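Local coordinates for protein putative oxidoreductase (Klebsiella pneumoniae subsp. pneumoniae MGH 78578, PDB 3E82) that is a putative oxidoreductase of the Gfo/Idh/MocA family that probably binds a nicotinamide dinucleotide in its Rossmann domain, its substrate being unknown, at residues Gly248-Ala253 with Leu280-Ala285; Val326-Glu331 with Leu345-Asp350. One frame throughout, in Å; residues are numbered along the deposited sequence.

Contact 1: Gly248-Ala253 with Leu280-Ala285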
loop_
_atom_site.group_PDB
_atom_site.type_symbol
_atom_site.label_atom_id
_atom_site.label_comp_id
_atom_site.label_asym_id
_atom_site.label_seq_id
_atom_site.Cartn_x
_atom_site.Cartn_y
_atom_site.Cartn_z
ATOM N N GLY B 248 -5.340 -17.963 -1.121
ATOM C CA GLY B 248 -4.100 -17.866 -0.376
ATOM C C GLY B 248 -3.275 -16.649 -0.734
ATOM O O GLY B 248 -3.703 -15.799 -1.526
ATOM N N SER B 249 -2.082 -16.576 -0.147
ATOM C CA SER B 249 -1.168 -15.460 -0.363
ATOM C C SER B 249 0.246 -15.954 -0.613
ATOM O O SER B 249 0.589 -17.098 -0.304
ATOM C CB SER B 249 -1.132 -14.547 0.872
ATOM O OG SER B 249 -2.409 -14.030 1.188
ATOM N N VAL B 250 1.068 -15.075 -1.172
ATOM C CA VAL B 250 2.457 -15.395 -1.429
ATOM C C VAL B 250 3.283 -14.130 -1.271
ATOM O O VAL B 250 2.916 -13.054 -1.752
ATOM C CB VAL B 250 2.667 -15.990 -2.847
ATOM C CG1 VAL B 250 2.279 -14.978 -3.905
ATOM C CG2 VAL B 250 4.120 -16.418 -3.020
ATOM N N ILE B 251 4.391 -14.259 -0.558
ATOM C CA ILE B 251 5.283 -13.140 -0.346
ATOM C C ILE B 251 6.670 -13.519 -0.829
ATOM O O ILE B 251 7.133 -14.639 -0.594
ATOM C CB ILE B 251 5.391 -12.755 1.161
ATOM C CG1 ILE B 251 4.082 -12.129 1.658
ATOM C CG2 ILE B 251 6.519 -11.764 1.363
ATOM C CD1 ILE B 251 2.918 -13.101 1.741
ATOM N N LYS B 252 7.313 -12.598 -1.536
ATOM C CA LYS B 252 8.685 -12.789 -1.989
ATOM C C LYS B 252 9.384 -11.643 -1.278
ATOM O O LYS B 252 9.215 -10.477 -1.629
ATOM C CB LYS B 252 8.821 -12.635 -3.507
ATOM C CG LYS B 252 10.274 -12.791 -4.009
ATOM C CD LYS B 252 10.848 -14.174 -3.670
ATOM C CE LYS B 252 12.213 -14.427 -4.322
ATOM N NZ LYS B 252 13.265 -13.447 -3.864
ATOM N N ALA B 253 10.145 -11.980 -0.252
ATOM C CA ALA B 253 10.833 -10.986 0.547
ATOM C C ALA B 253 11.899 -10.175 -0.176
ATOM O O ALA B 253 11.815 -8.945 -0.246
ATOM C CB ALA B 253 11.448 -11.666 1.768
ATOM N N LEU B 280 9.784 -18.401 -2.102
ATOM C CA LEU B 280 8.480 -17.786 -2.134
ATOM C C LEU B 280 7.824 -18.366 -0.883
ATOM O O LEU B 280 7.938 -19.571 -0.628
ATOM C CB LEU B 280 7.732 -18.240 -3.385
ATOM C CG LEU B 280 8.314 -17.792 -4.733
ATOM C CD1 LEU B 280 8.124 -18.895 -5.771
ATOM C CD2 LEU B 280 7.644 -16.494 -5.182
ATOM N N VAL B 281 7.185 -17.519 -0.083
ATOM C CA VAL B 281 6.502 -17.992 1.119
ATOM C C VAL B 281 4.999 -17.941 0.826
ATOM O O VAL B 281 4.427 -16.866 0.615
ATOM C CB VAL B 281 6.852 -17.113 2.351
ATOM C CG1 VAL B 281 6.118 -17.616 3.577
ATOM C CG2 VAL B 281 8.357 -17.143 2.600
ATOM N N ILE B 282 4.373 -19.114 0.795
ATOM C CA ILE B 282 2.953 -19.232 0.481
ATOM C C ILE B 282 2.075 -19.578 1.681
ATOM O O ILE B 282 2.400 -20.475 2.462
ATOM C CB ILE B 282 2.728 -20.316 -0.596
ATOM C CG1 ILE B 282 3.536 -19.982 -1.850
ATOM C CG2 ILE B 282 1.245 -20.440 -0.914
ATOM C CD1 ILE B 282 3.522 -21.086 -2.905
ATOM N N TYR B 283 0.958 -18.868 1.803
ATOM C CA TYR B 283 -0.010 -19.077 2.879
ATOM C C TYR B 283 -1.296 -19.598 2.251
ATOM O O TYR B 283 -1.852 -18.957 1.364
ATOM C CB TYR B 283 -0.327 -17.751 3.581
ATOM C CG TYR B 283 0.845 -17.117 4.273
ATOM C CD1 TYR B 283 1.151 -17.430 5.594
ATOM C CD2 TYR B 283 1.664 -16.221 3.601
ATOM C CE1 TYR B 283 2.245 -16.863 6.226
ATOM C CE2 TYR B 283 2.763 -15.646 4.218
ATOM C CZ TYR B 283 3.052 -15.970 5.530
ATOM O OH TYR B 283 4.151 -15.408 6.143
ATOM N N ASP B 284 -1.769 -20.759 2.687
ATOM C CA ASP B 284 -3.011 -21.286 2.136
ATOM C C ASP B 284 -4.158 -20.951 3.091
ATOM O O ASP B 284 -3.946 -20.285 4.104
ATOM C CB ASP B 284 -2.906 -22.799 1.913
ATOM C CG ASP B 284 -2.724 -23.572 3.200
ATOM O OD1 ASP B 284 -2.579 -22.947 4.271
ATOM O OD2 ASP B 284 -2.721 -24.816 3.133
ATOM N N ALA B 285 -5.364 -21.406 2.763
ATOM C CA ALA B 285 -6.543 -21.136 3.582
ATOM C C ALA B 285 -6.368 -21.491 5.055
ATOM O O ALA B 285 -7.094 -20.980 5.906
ATOM C CB ALA B 285 -7.762 -21.869 3.008
#

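Contact 2: Val326-Glu331 with Leu345-Asp350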
loop_
_atom_site.group_PDB
_atom_site.type_symbol
_atom_site.label_atom_id
_atom_site.label_comp_id
_atom_site.label_asym_id
_atom_site.label_seq_id
_atom_site.Cartn_x
_atom_site.Cartn_y
_atom_site.Cartn_z
ATOM N N VAL B 326 3.546 1.399 -20.822
ATOM C CA VAL B 326 4.218 1.717 -19.559
ATOM C C VAL B 326 4.284 3.235 -19.413
ATOM O O VAL B 326 4.002 3.785 -18.348
ATOM C CB VAL B 326 5.651 1.148 -19.532
ATOM C CG1 VAL B 326 6.441 1.745 -18.356
ATOM C CG2 VAL B 326 5.599 -0.368 -19.432
HETATM N N MSE B 327 4.650 3.914 -20.500
HETATM C CA MSE B 327 4.751 5.368 -20.475
HETATM C C MSE B 327 3.394 5.979 -20.141
HETATM O O MSE B 327 3.312 6.944 -19.388
HETATM C CB MSE B 327 5.247 5.900 -21.829
HETATM C CG MSE B 327 6.714 5.609 -22.117
HETATM SE SE MSE B 327 7.294 6.439 -23.795
HETATM C CE MSE B 327 6.811 8.274 -23.371
ATOM N N ALA B 328 2.332 5.401 -20.688
ATOM C CA ALA B 328 0.987 5.907 -20.442
ATOM C C ALA B 328 0.637 5.833 -18.957
ATOM O O ALA B 328 0.112 6.790 -18.381
ATOM C CB ALA B 328 -0.018 5.121 -21.256
ATOM N N VAL B 329 0.940 4.696 -18.340
ATOM C CA VAL B 329 0.664 4.504 -16.915
ATOM C C VAL B 329 1.549 5.441 -16.095
ATOM O O VAL B 329 1.100 6.083 -15.145
ATOM C CB VAL B 329 0.954 3.042 -16.490
ATOM C CG1 VAL B 329 0.800 2.891 -14.979
ATOM C CG2 VAL B 329 0.009 2.094 -17.236
ATOM N N LEU B 330 2.814 5.506 -16.479
ATOM C CA LEU B 330 3.776 6.352 -15.798
ATOM C C LEU B 330 3.260 7.793 -15.739
ATOM O O LEU B 330 3.219 8.401 -14.671
ATOM C CB LEU B 330 5.116 6.299 -16.542
ATOM C CG LEU B 330 6.357 6.644 -15.725
ATOM C CD1 LEU B 330 6.626 5.520 -14.731
ATOM C CD2 LEU B 330 7.562 6.837 -16.668
ATOM N N GLU B 331 2.852 8.327 -16.885
ATOM C CA GLU B 331 2.347 9.693 -16.951
ATOM C C GLU B 331 1.000 9.858 -16.263
ATOM O O GLU B 331 0.756 10.866 -15.609
ATOM C CB GLU B 331 2.257 10.140 -18.413
ATOM C CG GLU B 331 3.604 10.026 -19.130
ATOM C CD GLU B 331 3.603 10.654 -20.506
ATOM O OE1 GLU B 331 2.511 11.008 -20.998
ATOM O OE2 GLU B 331 4.703 10.783 -21.092
ATOM N N LEU B 345 -5.822 5.885 -19.140
ATOM C CA LEU B 345 -4.629 5.922 -19.995
ATOM C C LEU B 345 -4.863 6.570 -21.359
ATOM O O LEU B 345 -5.907 6.372 -21.982
ATOM C CB LEU B 345 -4.075 4.509 -20.205
ATOM C CG LEU B 345 -3.888 3.625 -18.967
ATOM C CD1 LEU B 345 -3.197 2.336 -19.378
ATOM C CD2 LEU B 345 -3.061 4.355 -17.915
ATOM N N ASP B 346 -3.883 7.339 -21.824
ATOM C CA ASP B 346 -4.002 8.009 -23.112
ATOM C C ASP B 346 -3.434 7.157 -24.245
ATOM O O ASP B 346 -2.359 7.444 -24.776
ATOM C CB ASP B 346 -3.301 9.371 -23.071
ATOM C CG ASP B 346 -3.539 10.188 -24.332
ATOM O OD1 ASP B 346 -4.471 9.851 -25.102
ATOM O OD2 ASP B 346 -2.798 11.175 -24.545
ATOM N N LEU B 347 -4.171 6.105 -24.594
ATOM C CA LEU B 347 -3.798 5.175 -25.661
ATOM C C LEU B 347 -4.987 5.083 -26.618
ATOM O O LEU B 347 -6.138 5.100 -26.187
ATOM C CB LEU B 347 -3.509 3.782 -25.090
ATOM C CG LEU B 347 -2.396 3.602 -24.051
ATOM C CD1 LEU B 347 -2.477 2.204 -23.415
ATOM C CD2 LEU B 347 -1.049 3.809 -24.720
ATOM N N SER B 348 -4.709 4.987 -27.913
ATOM C CA SER B 348 -5.762 4.898 -28.913
ATOM C C SER B 348 -6.428 3.521 -28.924
ATOM O O SER B 348 -5.944 2.575 -28.304
ATOM C CB SER B 348 -5.185 5.191 -30.292
ATOM O OG SER B 348 -4.267 4.185 -30.670
ATOM N N ASP B 349 -7.542 3.413 -29.637
ATOM C CA ASP B 349 -8.252 2.145 -29.721
ATOM C C ASP B 349 -7.402 1.079 -30.392
ATOM O O ASP B 349 -7.405 -0.075 -29.975
ATOM C CB ASP B 349 -9.556 2.329 -30.487
ATOM C CG ASP B 349 -10.563 3.144 -29.712
ATOM O OD1 ASP B 349 -11.123 2.619 -28.727
ATOM O OD2 ASP B 349 -10.781 4.318 -30.077
ATOM N N ASP B 350 -6.666 1.466 -31.428
ATOM C CA ASP B 350 -5.819 0.514 -32.126
ATOM C C ASP B 350 -4.662 0.056 -31.235
ATOM O O ASP B 350 -4.219 -1.093 -31.317
ATOM C CB ASP B 350 -5.288 1.124 -33.429
ATOM C CG ASP B 350 -6.403 1.453 -34.417
ATOM O OD1 ASP B 350 -7.485 0.827 -34.332
ATOM O OD2 ASP B 350 -6.195 2.330 -35.286
HETATM O O HOH W 1 -1.655 8.166 -20.024
#

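Contact 1: Gly248-Ala253 with Leu280-Ala285
Leu280 opens the pairing by laying its CB and CD2 against Val250 CG2. Leu280 also packs on Ile136 and Val139 of helix 131-142, which Val250 meets too through Ile136, so this face of the sheet is closed by a helix. Nearby, the long side chain of Lys252 ends in salt bridges to Asp276 and Asp278 and a hydrogen bond to the carbonyl of Arg254. Next, Val281 exchanges two backbone bonds with Ile251: Val281 N gives to Ile251 O at 2.9 Å, and Ile251 N returns one to Val281 O. The same Val281 O takes a CA-H...O contact from Val250 CA at 3.2 Å.

Ile282 faces Val250 in a non-hydrogen-bonded pair. The valine's first torsion (chi1 63°) puts CG1 between N and C and leaves Val250 CG2 to reach Ile282 CG1 at 3.8 Å, adding to the packing begun by Leu280. At Tyr283 the chain is hydrogen-bonded again: Tyr283 N to Ser249 O and Ser249 N to Tyr283 O are both 2.8 Å. The tyrosine ring presents its edge to Ile251, whose CD1 lies near the ring plane, 3.6 Å from Tyr283 CE2. Ser249 OG, on this same face, bonds to His244, and the second subunit packs here with its Val234 on Ser249 and its Gly236 on Tyr283.

The result is an antiparallel ladder whose alternating residues serve two surfaces: Val250, with Leu280, beneath helix 131-142, and Ile282 on the same face against strand 289-292; Ile251 and Tyr283 toward the second subunit. That fits the large open sheet of the Gfo/Idh/MocA C-terminal alpha/beta domain, with helices on one face and, in this dimer, the second subunit against the other.

Contact 2: Val326-Glu331 with Leu345-Asp350
Ala328 CB sits against two leucines at once, 3.8 Å from Leu347 CD2 and 4.2 Å from Leu345 CB, and Ala328 has the largest share of the buried surface on the helix side. Being so short, the alanine lets the turn at Leu345-Leu347 come in close, with the CA atoms of Ala328 and Leu345 only 5.6 Å apart. One residue on, Val329 meets the forked end of Leu345: Val329 CG2 lies 3.9 Å from Leu345 CD1, while Leu345 CD2 rests at the same distance from Val329 CA. Leu345 CG stands anti to its carbonyl carbon (chi1 -49°), which carries both methyls over to the helix surface.

The polar link between the segments is made through water. One molecule donates to Ala328 O at 2.8 Å and accepts from Asp346 N at 3.0 Å, bridging the helix carbonyl to the peptide at the centre of an inverse gamma turn. That turn brings Leu347 N back to Leu345 O in a weak bond and places Leu345 and Leu347 around the alanine, before the chain enters helix 349-356.

Around this seam, Met104 of helix 104-116 touches both Ala328 and Leu347, and Arg108 of that helix bonds to Asp346 O. Helix 176-192 packs on Val329 through Ile185, while Leu194 lies against both leucines.

From the N terminus the chain first builds the parallel Rossmann sheet and then enters the large mixed sheet. Contact 1 closes there: 248-253 and 280-285 become neighbouring strands, with a loop of 26 residues containing helix 258-263 between them. The chain then runs on through strand 289-292 and helix 300-310 into helix 320-339, where contact 2 opens, closing a shorter loop of 13 residues. The two follow one another in series, neither nested nor crossed. The centres of contact 1 and contact 2 lie about 32 Å apart, and the nearest atoms of contact 1 and contact 2 about 20 Å. Contact 1 joins strands at the dimer-facing sheet, whereas contact 2 lays the C-terminal segment beside helices 320-339 and 104-116.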